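Local coordinates for protein hydrolase (PDB 6IAH) that is a magnesium-binding phosphatase of the haloacid dehalogenase superfamily with diverse substrate specificity, probably hydrolysing phosphate esters that may include phosphoglycolate, at residues D56-E61 against G83-V88; G123-E128 against M157-R162; A184-V189 against E208-K213. One frame throughout, in Å; residues are numbered along the deposited sequence.

Contact 1: residues D56-E61 against G83-V88; sequences DFKVSE and GTIEWV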
loop_
_atom_site.group_PDB
_atom_site.type_symbol
_atom_site.label_atom_id
_atom_site.label_comp_id
_atom_site.label_asym_id
_atom_site.label_seq_id
_atom_site.Cartn_x
_atom_site.Cartn_y
_atom_site.Cartn_z
ATOM N N ASP A 56 4.052 5.103 6.326
ATOM C CA ASP A 56 5.454 5.339 5.863
ATOM C C ASP A 56 6.052 6.677 6.369
ATOM O O ASP A 56 7.242 6.875 6.244
ATOM C CB ASP A 56 5.528 5.232 4.357
ATOM C CG ASP A 56 5.453 3.801 3.859
ATOM O OD1 ASP A 56 5.773 2.843 4.605
ATOM O OD2 ASP A 56 5.082 3.620 2.688
ATOM N N PHE A 57 5.238 7.609 6.882
ATOM C CA PHE A 57 5.757 8.790 7.605
ATOM C C PHE A 57 6.515 8.333 8.876
ATOM O O PHE A 57 7.584 8.825 9.217
ATOM C CB PHE A 57 4.641 9.771 8.074
ATOM C CG PHE A 57 3.584 10.085 7.039
ATOM C CD1 PHE A 57 3.936 10.386 5.730
ATOM C CD2 PHE A 57 2.242 10.160 7.401
ATOM C CE1 PHE A 57 2.972 10.699 4.765
ATOM C CE2 PHE A 57 1.274 10.495 6.458
ATOM C CZ PHE A 57 1.633 10.768 5.140
ATOM N N LYS A 58 5.968 7.319 9.530
ATOM C CA LYS A 58 6.565 6.735 10.727
ATOM C C LYS A 58 7.770 5.900 10.366
ATOM O O LYS A 58 8.737 5.925 11.079
ATOM C CB LYS A 58 5.557 5.884 11.510
ATOM C CG LYS A 58 4.314 6.627 11.986
ATOM C CD LYS A 58 4.751 7.743 12.884
ATOM C CE LYS A 58 3.625 8.688 13.284
ATOM N NZ LYS A 58 2.397 7.970 13.703
ATOM N N VAL A 59 7.699 5.192 9.261
ATOM C CA VAL A 59 8.856 4.418 8.813
ATOM C C VAL A 59 9.969 5.408 8.485
ATOM O O VAL A 59 11.094 5.156 8.869
ATOM C CB VAL A 59 8.585 3.518 7.585
ATOM C CG1 VAL A 59 9.868 2.735 7.161
ATOM C CG2 VAL A 59 7.510 2.477 7.886
ATOM N N SER A 60 9.647 6.520 7.804
ATOM C CA SER A 60 10.652 7.533 7.443
ATOM C C SER A 60 11.303 8.063 8.723
ATOM O O SER A 60 12.541 8.146 8.830
ATOM C CB SER A 60 10.028 8.675 6.626
ATOM O OG SER A 60 9.457 8.236 5.398
ATOM N N GLU A 61 10.487 8.396 9.717
ATOM C CA GLU A 61 11.000 8.874 10.991
ATOM C C GLU A 61 11.999 7.965 11.693
ATOM O O GLU A 61 13.051 8.430 12.151
ATOM C CB GLU A 61 9.827 9.213 11.971
ATOM C CG GLU A 61 10.310 9.798 13.274
ATOM C CD GLU A 61 9.081 10.080 14.229
ATOM O OE1 GLU A 61 7.967 9.966 13.759
ATOM O OE2 GLU A 61 9.274 10.390 15.405
ATOM N N GLY A 83 7.126 -3.925 16.425
ATOM C CA GLY A 83 7.418 -2.595 16.966
ATOM C C GLY A 83 6.764 -1.436 16.203
ATOM O O GLY A 83 6.316 -1.568 15.053
ATOM N N THR A 84 6.679 -0.303 16.877
ATOM C CA THR A 84 6.099 0.891 16.325
ATOM C C THR A 84 7.126 1.997 16.543
ATOM O O THR A 84 8.220 1.762 17.083
ATOM C CB THR A 84 4.786 1.276 17.074
ATOM O OG1 THR A 84 5.123 1.758 18.387
ATOM C CG2 THR A 84 3.840 0.060 17.135
ATOM N N ILE A 85 6.765 3.196 16.108
ATOM C CA ILE A 85 7.642 4.385 16.243
ATOM C C ILE A 85 8.015 4.678 17.708
ATOM O O ILE A 85 9.081 5.247 17.997
ATOM C CB ILE A 85 7.027 5.636 15.537
ATOM C CG1 ILE A 85 8.093 6.729 15.293
ATOM C CG2 ILE A 85 5.837 6.251 16.339
ATOM C CD1 ILE A 85 9.340 6.222 14.527
ATOM N N GLU A 86 7.150 4.281 18.635
ATOM C CA GLU A 86 7.419 4.428 20.051
ATOM C C GLU A 86 8.748 3.842 20.501
ATOM O O GLU A 86 9.383 4.390 21.369
ATOM C CB GLU A 86 6.256 3.813 20.866
ATOM C CG GLU A 86 6.519 3.687 22.366
ATOM C CD GLU A 86 5.432 2.853 23.023
ATOM O OE1 GLU A 86 4.255 3.313 23.010
ATOM O OE2 GLU A 86 5.758 1.732 23.496
ATOM N N TRP A 87 9.120 2.690 19.996
ATOM C CA TRP A 87 10.403 2.096 20.364
ATOM C C TRP A 87 11.592 3.044 20.041
ATOM O O TRP A 87 12.498 3.192 20.835
ATOM C CB TRP A 87 10.581 0.754 19.667
ATOM C CG TRP A 87 11.778 -0.080 20.033
ATOM C CD1 TRP A 87 11.812 -1.064 20.971
ATOM C CD2 TRP A 87 13.077 -0.060 19.435
ATOM N NE1 TRP A 87 13.038 -1.638 21.017
ATOM C CE2 TRP A 87 13.840 -1.065 20.079
ATOM C CE3 TRP A 87 13.676 0.715 18.428
ATOM C CZ2 TRP A 87 15.213 -1.322 19.771
ATOM C CZ3 TRP A 87 15.053 0.455 18.099
ATOM C CH2 TRP A 87 15.772 -0.588 18.736
ATOM N N VAL A 88 11.527 3.661 18.875
ATOM C CA VAL A 88 12.533 4.557 18.368
ATOM C C VAL A 88 12.582 5.838 19.171
ATOM O O VAL A 88 13.640 6.276 19.590
ATOM C CB VAL A 88 12.295 4.870 16.858
ATOM C CG1 VAL A 88 13.474 5.665 16.303
ATOM C CG2 VAL A 88 12.206 3.581 16.021
#

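Contact 2: residues G123-E128 against M157-R162; sequences GLWKKE and MELAER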
loop_
_atom_site.group_PDB
_atom_site.type_symbol
_atom_site.label_atom_id
_atom_site.label_comp_id
_atom_site.label_asym_id
_atom_site.label_seq_id
_atom_site.Cartn_x
_atom_site.Cartn_y
_atom_site.Cartn_z
ATOM N N GLY A 123 5.579 14.171 -8.676
ATOM C CA GLY A 123 5.174 13.103 -7.810
ATOM C C GLY A 123 5.650 11.709 -8.197
ATOM O O GLY A 123 5.433 11.273 -9.334
ATOM N N LEU A 124 6.197 10.988 -7.229
ATOM C CA LEU A 124 6.595 9.569 -7.404
ATOM C C LEU A 124 5.430 8.646 -7.681
ATOM O O LEU A 124 5.654 7.603 -8.261
ATOM C CB LEU A 124 7.397 9.042 -6.229
ATOM C CG LEU A 124 8.800 9.637 -6.058
ATOM C CD1 LEU A 124 9.330 9.282 -4.673
ATOM C CD2 LEU A 124 9.738 9.225 -7.190
ATOM N N TRP A 125 4.184 9.055 -7.374
ATOM C CA TRP A 125 3.051 8.225 -7.738
ATOM C C TRP A 125 2.984 7.934 -9.275
ATOM O O TRP A 125 2.466 6.899 -9.686
ATOM C CB TRP A 125 1.715 8.816 -7.225
ATOM C CG TRP A 125 1.244 9.986 -8.022
ATOM C CD1 TRP A 125 1.604 11.314 -7.850
ATOM C CD2 TRP A 125 0.241 9.988 -9.061
ATOM N NE1 TRP A 125 0.956 12.101 -8.766
ATOM C CE2 TRP A 125 0.111 11.329 -9.517
ATOM C CE3 TRP A 125 -0.497 8.994 -9.692
ATOM C CZ2 TRP A 125 -0.780 11.692 -10.545
ATOM C CZ3 TRP A 125 -1.343 9.344 -10.732
ATOM C CH2 TRP A 125 -1.489 10.679 -11.141
ATOM N N LYS A 126 3.551 8.820 -10.087
ATOM C CA LYS A 126 3.465 8.680 -11.521
ATOM C C LYS A 126 4.463 7.643 -12.061
ATOM O O LYS A 126 4.391 7.319 -13.232
ATOM C CB LYS A 126 3.565 10.076 -12.193
ATOM C CG LYS A 126 2.509 11.043 -11.625
ATOM C CD LYS A 126 2.447 12.411 -12.295
ATOM C CE LYS A 126 3.811 12.934 -12.779
ATOM N NZ LYS A 126 4.819 13.290 -11.724
ATOM N N LYS A 127 5.354 7.102 -11.220
ATOM C CA LYS A 127 6.187 5.953 -11.621
ATOM C C LYS A 127 5.457 4.607 -11.471
ATOM O O LYS A 127 5.988 3.602 -11.885
ATOM C CB LYS A 127 7.467 5.915 -10.831
ATOM C CG LYS A 127 8.392 7.113 -11.122
ATOM C CD LYS A 127 9.772 6.763 -10.589
ATOM C CE LYS A 127 10.709 7.953 -10.499
ATOM N NZ LYS A 127 10.809 8.613 -11.818
ATOM N N GLU A 128 4.257 4.600 -10.849
ATOM C CA GLU A 128 3.421 3.395 -10.723
ATOM C C GLU A 128 2.846 3.067 -12.133
ATOM O O GLU A 128 2.596 3.999 -12.972
ATOM C CB GLU A 128 2.299 3.637 -9.701
ATOM C CG GLU A 128 2.834 3.904 -8.295
ATOM C CD GLU A 128 1.790 4.260 -7.257
ATOM O OE1 GLU A 128 0.611 4.156 -7.613
ATOM O OE2 GLU A 128 2.155 4.627 -6.082
ATOM N N MET A 157 -7.063 6.424 -4.269
ATOM C CA MET A 157 -7.873 5.577 -5.092
ATOM C C MET A 157 -8.242 6.289 -6.442
ATOM O O MET A 157 -8.219 5.656 -7.515
ATOM C CB MET A 157 -9.129 5.128 -4.308
ATOM C CG MET A 157 -9.895 3.987 -4.939
ATOM S SD MET A 157 -8.914 2.496 -5.453
ATOM C CE MET A 157 -9.825 2.093 -6.889
ATOM N N GLU A 158 -8.551 7.585 -6.378
ATOM C CA GLU A 158 -8.712 8.383 -7.592
ATOM C C GLU A 158 -7.442 8.322 -8.454
ATOM O O GLU A 158 -7.542 8.160 -9.677
ATOM C CB GLU A 158 -9.064 9.833 -7.266
ATOM C CG GLU A 158 -9.637 10.613 -8.445
ATOM C CD GLU A 158 -8.571 11.272 -9.289
ATOM O OE1 GLU A 158 -7.579 11.758 -8.697
ATOM O OE2 GLU A 158 -8.724 11.316 -10.539
ATOM N N LEU A 159 -6.277 8.453 -7.832
ATOM C CA LEU A 159 -4.990 8.285 -8.563
ATOM C C LEU A 159 -4.854 6.896 -9.225
ATOM O O LEU A 159 -4.410 6.785 -10.382
ATOM C CB LEU A 159 -3.760 8.525 -7.656
ATOM C CG LEU A 159 -3.665 9.894 -6.943
ATOM C CD1 LEU A 159 -2.442 9.920 -6.038
ATOM C CD2 LEU A 159 -3.649 11.012 -7.960
ATOM N N ALA A 160 -5.204 5.842 -8.481
ATOM C CA ALA A 160 -5.197 4.503 -9.028
ATOM C C ALA A 160 -6.100 4.369 -10.266
ATOM O O ALA A 160 -5.694 3.767 -11.241
ATOM C CB ALA A 160 -5.613 3.511 -7.980
ATOM N N GLU A 161 -7.324 4.905 -10.178
ATOM C CA GLU A 161 -8.186 4.975 -11.332
ATOM C C GLU A 161 -7.598 5.688 -12.558
ATOM O O GLU A 161 -7.848 5.284 -13.685
ATOM C CB GLU A 161 -9.506 5.620 -10.975
ATOM C CG GLU A 161 -10.264 4.756 -10.025
ATOM C CD GLU A 161 -11.489 5.441 -9.467
ATOM O OE1 GLU A 161 -11.516 6.688 -9.382
ATOM O OE2 GLU A 161 -12.436 4.719 -9.141
ATOM N N ARG A 162 -6.765 6.703 -12.348
ATOM C CA ARG A 162 -6.015 7.321 -13.436
ATOM C C ARG A 162 -4.989 6.394 -14.023
ATOM O O ARG A 162 -4.855 6.287 -15.251
ATOM C CB ARG A 162 -5.319 8.597 -12.972
ATOM C CG ARG A 162 -6.321 9.688 -12.541
ATOM C CD ARG A 162 -5.483 10.921 -12.242
ATOM N NE ARG A 162 -6.095 11.798 -11.274
ATOM C CZ ARG A 162 -5.431 12.815 -10.714
ATOM N NH1 ARG A 162 -4.211 13.143 -11.097
ATOM N NH2 ARG A 162 -6.013 13.534 -9.835
#

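Contact 3: residues A184-V189 against E208-K213; sequences ALWELV and ENYRGK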
loop_
_atom_site.group_PDB
_atom_site.type_symbol
_atom_site.label_atom_id
_atom_site.label_comp_id
_atom_site.label_asym_id
_atom_site.label_seq_id
_atom_site.Cartn_x
_atom_site.Cartn_y
_atom_site.Cartn_z
ATOM N N ALA A 184 -14.702 -5.157 5.981
ATOM C CA ALA A 184 -14.364 -4.476 4.735
ATOM C C ALA A 184 -14.950 -5.171 3.500
ATOM O O ALA A 184 -15.416 -4.520 2.560
ATOM C CB ALA A 184 -12.818 -4.361 4.583
ATOM N N LEU A 185 -14.955 -6.508 3.537
ATOM C CA LEU A 185 -15.443 -7.280 2.444
ATOM C C LEU A 185 -16.962 -7.355 2.576
ATOM O O LEU A 185 -17.690 -7.203 1.578
ATOM C CB LEU A 185 -14.769 -8.669 2.421
ATOM C CG LEU A 185 -15.080 -9.543 1.183
ATOM C CD1 LEU A 185 -14.933 -8.885 -0.216
ATOM C CD2 LEU A 185 -14.216 -10.818 1.298
ATOM N N TRP A 186 -17.458 -7.532 3.786
ATOM C CA TRP A 186 -18.907 -7.569 3.989
ATOM C C TRP A 186 -19.560 -6.287 3.531
ATOM O O TRP A 186 -20.623 -6.302 2.922
ATOM C CB TRP A 186 -19.235 -7.807 5.454
ATOM C CG TRP A 186 -20.675 -7.731 5.726
ATOM C CD1 TRP A 186 -21.366 -6.647 6.161
ATOM C CD2 TRP A 186 -21.627 -8.777 5.526
ATOM N NE1 TRP A 186 -22.705 -6.972 6.281
ATOM C CE2 TRP A 186 -22.881 -8.281 5.907
ATOM C CE3 TRP A 186 -21.525 -10.102 5.113
ATOM C CZ2 TRP A 186 -24.046 -9.070 5.872
ATOM C CZ3 TRP A 186 -22.682 -10.896 5.086
ATOM C CH2 TRP A 186 -23.920 -10.377 5.462
ATOM N N GLU A 187 -18.907 -5.168 3.830
ATOM C CA GLU A 187 -19.343 -3.858 3.361
ATOM C C GLU A 187 -19.719 -3.831 1.881
ATOM O O GLU A 187 -20.720 -3.234 1.501
ATOM C CB GLU A 187 -18.228 -2.815 3.610
ATOM C CG GLU A 187 -18.637 -1.356 3.418
ATOM C CD GLU A 187 -19.899 -0.999 4.207
ATOM O OE1 GLU A 187 -20.158 -1.688 5.244
ATOM O OE2 GLU A 187 -20.651 -0.081 3.751
ATOM N N LEU A 188 -18.888 -4.447 1.051
ATOM C CA LEU A 188 -19.108 -4.506 -0.373
ATOM C C LEU A 188 -20.131 -5.570 -0.757
ATOM O O LEU A 188 -21.091 -5.275 -1.454
ATOM C CB LEU A 188 -17.814 -4.825 -1.122
ATOM C CG LEU A 188 -16.901 -3.731 -1.617
ATOM C CD1 LEU A 188 -15.947 -4.374 -2.603
ATOM C CD2 LEU A 188 -17.719 -2.602 -2.235
ATOM N N VAL A 189 -19.863 -6.822 -0.370
ATOM C CA VAL A 189 -20.565 -7.961 -0.949
ATOM C C VAL A 189 -21.841 -8.343 -0.192
ATOM O O VAL A 189 -22.696 -8.961 -0.771
ATOM C CB VAL A 189 -19.663 -9.168 -1.203
ATOM C CG1 VAL A 189 -18.437 -8.752 -2.029
ATOM C CG2 VAL A 189 -19.193 -9.869 0.092
ATOM N N GLU A 208 -9.706 -15.532 4.872
ATOM C CA GLU A 208 -9.866 -16.502 6.024
ATOM C C GLU A 208 -10.763 -15.915 7.121
ATOM O O GLU A 208 -11.686 -16.591 7.610
ATOM C CB GLU A 208 -8.521 -16.892 6.590
ATOM C CG GLU A 208 -7.744 -17.850 5.707
ATOM C CD GLU A 208 -6.215 -17.889 5.950
ATOM O OE1 GLU A 208 -5.675 -17.310 6.898
ATOM O OE2 GLU A 208 -5.521 -18.523 5.161
ATOM N N ASN A 209 -10.542 -14.641 7.480
ATOM C CA ASN A 209 -11.414 -14.007 8.485
ATOM C C ASN A 209 -12.851 -13.878 8.051
ATOM O O ASN A 209 -13.798 -13.927 8.869
ATOM C CB ASN A 209 -10.900 -12.607 8.882
ATOM C CG ASN A 209 -9.607 -12.657 9.684
ATOM O OD1 ASN A 209 -9.299 -13.645 10.365
ATOM N ND2 ASN A 209 -8.822 -11.597 9.578
ATOM N N TYR A 210 -13.053 -13.628 6.767
ATOM C CA TYR A 210 -14.409 -13.493 6.243
ATOM C C TYR A 210 -15.156 -14.827 6.330
ATOM O O TYR A 210 -16.362 -14.906 6.719
ATOM C CB TYR A 210 -14.360 -12.985 4.759
ATOM C CG TYR A 210 -15.753 -12.707 4.223
ATOM C CD1 TYR A 210 -16.385 -11.495 4.455
ATOM C CD2 TYR A 210 -16.446 -13.697 3.486
ATOM C CE1 TYR A 210 -17.681 -11.245 3.984
ATOM C CE2 TYR A 210 -17.710 -13.466 2.982
ATOM C CZ TYR A 210 -18.334 -12.240 3.235
ATOM O OH TYR A 210 -19.603 -12.013 2.764
ATOM N N ARG A 211 -14.444 -15.856 5.927
ATOM C CA ARG A 211 -14.939 -17.245 6.032
ATOM C C ARG A 211 -15.237 -17.583 7.480
ATOM O O ARG A 211 -16.247 -18.209 7.765
ATOM C CB ARG A 211 -13.931 -18.245 5.481
ATOM C CG ARG A 211 -13.872 -18.282 3.968
ATOM C CD ARG A 211 -12.836 -19.270 3.510
ATOM N NE ARG A 211 -12.337 -18.926 2.186
ATOM C CZ ARG A 211 -11.064 -18.880 1.827
ATOM N NH1 ARG A 211 -10.072 -19.141 2.693
ATOM N NH2 ARG A 211 -10.769 -18.584 0.563
ATOM N N GLY A 212 -14.385 -17.127 8.398
ATOM C CA GLY A 212 -14.633 -17.361 9.817
ATOM C C GLY A 212 -15.889 -16.674 10.336
ATOM O O GLY A 212 -16.640 -17.249 11.114
ATOM N N LYS A 213 -16.132 -15.456 9.883
ATOM C CA LYS A 213 -17.205 -14.613 10.441
ATOM C C LYS A 213 -18.503 -14.648 9.667
ATOM O O LYS A 213 -19.590 -14.640 10.265
ATOM C CB LYS A 213 -16.726 -13.156 10.539
ATOM C CG LYS A 213 -17.614 -12.266 11.404
ATOM C CD LYS A 213 -16.931 -10.938 11.653
ATOM C CE LYS A 213 -17.902 -9.915 12.210
ATOM N NZ LYS A 213 -18.074 -10.175 13.649
#

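Contact 1: residues D56-E61 against G83-V88
Ile85 of segment 83-88 fits against Lys58 and Glu61, which lie one turn apart on helix 56-68, and the CA atoms of Lys58 and Ile85 come within 6.1 Å of each other. Reading the second segment from its start, Gly83 is fixed by a backbone hydrogen bond with Ser52. Thr84 then serves as N-cap: its OG1 accepts from Glu86 N at 3.2 Å, with an N-H...O angle of 141°, closing a backbone N-H of the first turn. Ile85 comes next and carries nearly all of the contact, every branch of its side chain having a partner. CG2 packs on Lys58 CD at 3.9 Å, meeting a lysine chain that bends at chi2 (-60°). The longer branch, with CG1 anti to the backbone N (chi1 -162°), meets Glu61: CG1 lies 3.6 Å from Glu61 OE1, and CD1 3.5 Å from the carbonyl oxygen Lys58 O. Ile85 CD1 also touches the stem of Glu61, 3.9 Å from CG. These are van der Waals contacts, two of them carbon against oxygen, and no hydrogen bond crosses the segments; the carboxylate finds its polar partners elsewhere: Glu61 OE2 forms a salt bridge with Arg89 and accepts from Val96 N. One turn beyond Ile85, Val88 continues the same apolar side toward Leu65 and Phe66, further along the first helix. Capped helix start, packed isoleucine and buried glutamate together join two helices of an all-helical region, consistent with the C1-type cap domain of haloacid dehalogenase-like phosphatases.

Contact 2: residues G123-E128 against M157-R162
The 3-10 turn at 124-127 and helix 154-164 are closest in backbone at Trp125 and Leu159, whose CA atoms stand 8.1 Å apart, a spacing bridged by side chains alone with no hydrogen bond between the segments. Trp125 turns its CG between the backbone N and the carbonyl carbon (chi1 75°), which presents one indole face to the helix. Leu159 CD2 sits over the six-membered ring of that face, 3.8 Å from its centroid and only 7° off the normal, a well-centred CH-pi contact. The rest of the leucine spreads along the same surface: CD1 is 4.0 Å from Trp125 CD2, and Leu159 CB is 3.9 Å from Trp125 CE3. Arg162, one turn later, reaches the far rim of the indole, its NH1 lying 3.7 Å from Trp125 CH2. Ring and guanidinium planes are 83° apart, and this approach is oblique. Leu159 CD2 also lies 3.7 Å above the guanidinium plane of Arg162, so the methyl fills the corner between the two flat groups. Carboxylates probably orient the guanidinium: NH1 forms a salt bridge with Glu113, and in one of its two modelled conformers Glu158 forms another. Putting an alanine in place of Trp125 would probably leave Leu159 CD2 without the ring face it rests on and open a gap beside Arg162. Chemically, the contact is dispersive at its buried centre and charged at its exposed rim, where acidic partners rather than the indole appear to orient the arginine.

Contact 3: residues A184-V189 against E208-K213
Tyr210 projects from helix 201-213 onto helix 183-189 and accounts for the entire second-segment side of the contact. The short helical segments approach to 10.5 Å between axes at an angle of 71°. With CG anti to the backbone N (chi1 -175°), the tyrosine extends straight across that space. Its CB already touches Leu185 CD2 at 4.1 Å, and CG lies 3.8 Å from the same methyl. Leu185 CD2 thus covers one ring face, 23° off the normal as seen from the centroid, in a CH-pi contact. On the flank, Tyr210 CD1 meets Leu185 CB at 3.8 Å. Further out, CE1 comes against the helix backbone, 3.7 Å from Trp186 N. CZ reaches Val189 CG2 at 4.0 Å. The hydroxyl ends between two apolar groups: OH is 3.5 Å from Val189 CG2 and 3.6 Å from Trp186 CE3, approaching the indole at its edge, near the plane. Phe217 and Tyr214 add further aromatic neighbours to Tyr210. Both helices are connectors of successive beta-alpha-beta units, leading into and out of strand 194-198, and their packing beside the parallel sheet is typical of the Rossmann-like core of the haloacid dehalogenase fold.

Overall arrangement
The three contacts follow one another along the chain and do not touch: the centres of contact 1 and contact 2 are 25 Å apart, those of contact 2 and contact 3 are 27 Å apart, and those of contact 1 and contact 3 are 30 Å apart. Contact 1 lies in the helical region, away from the metal site. Contact 2 ties the approach to strand 129-130, which pairs with strand 12-13, to a helix of the core; the Leu159 side chain is about 9 Å from that of Asp8. Contact 3 lies within the core, where the Leu185 side chain is about 10 Å from that of Asp6. Contacts 2 and 3 therefore sit near the magnesium site of Asp6, Asp8 and Asp199 without forming it.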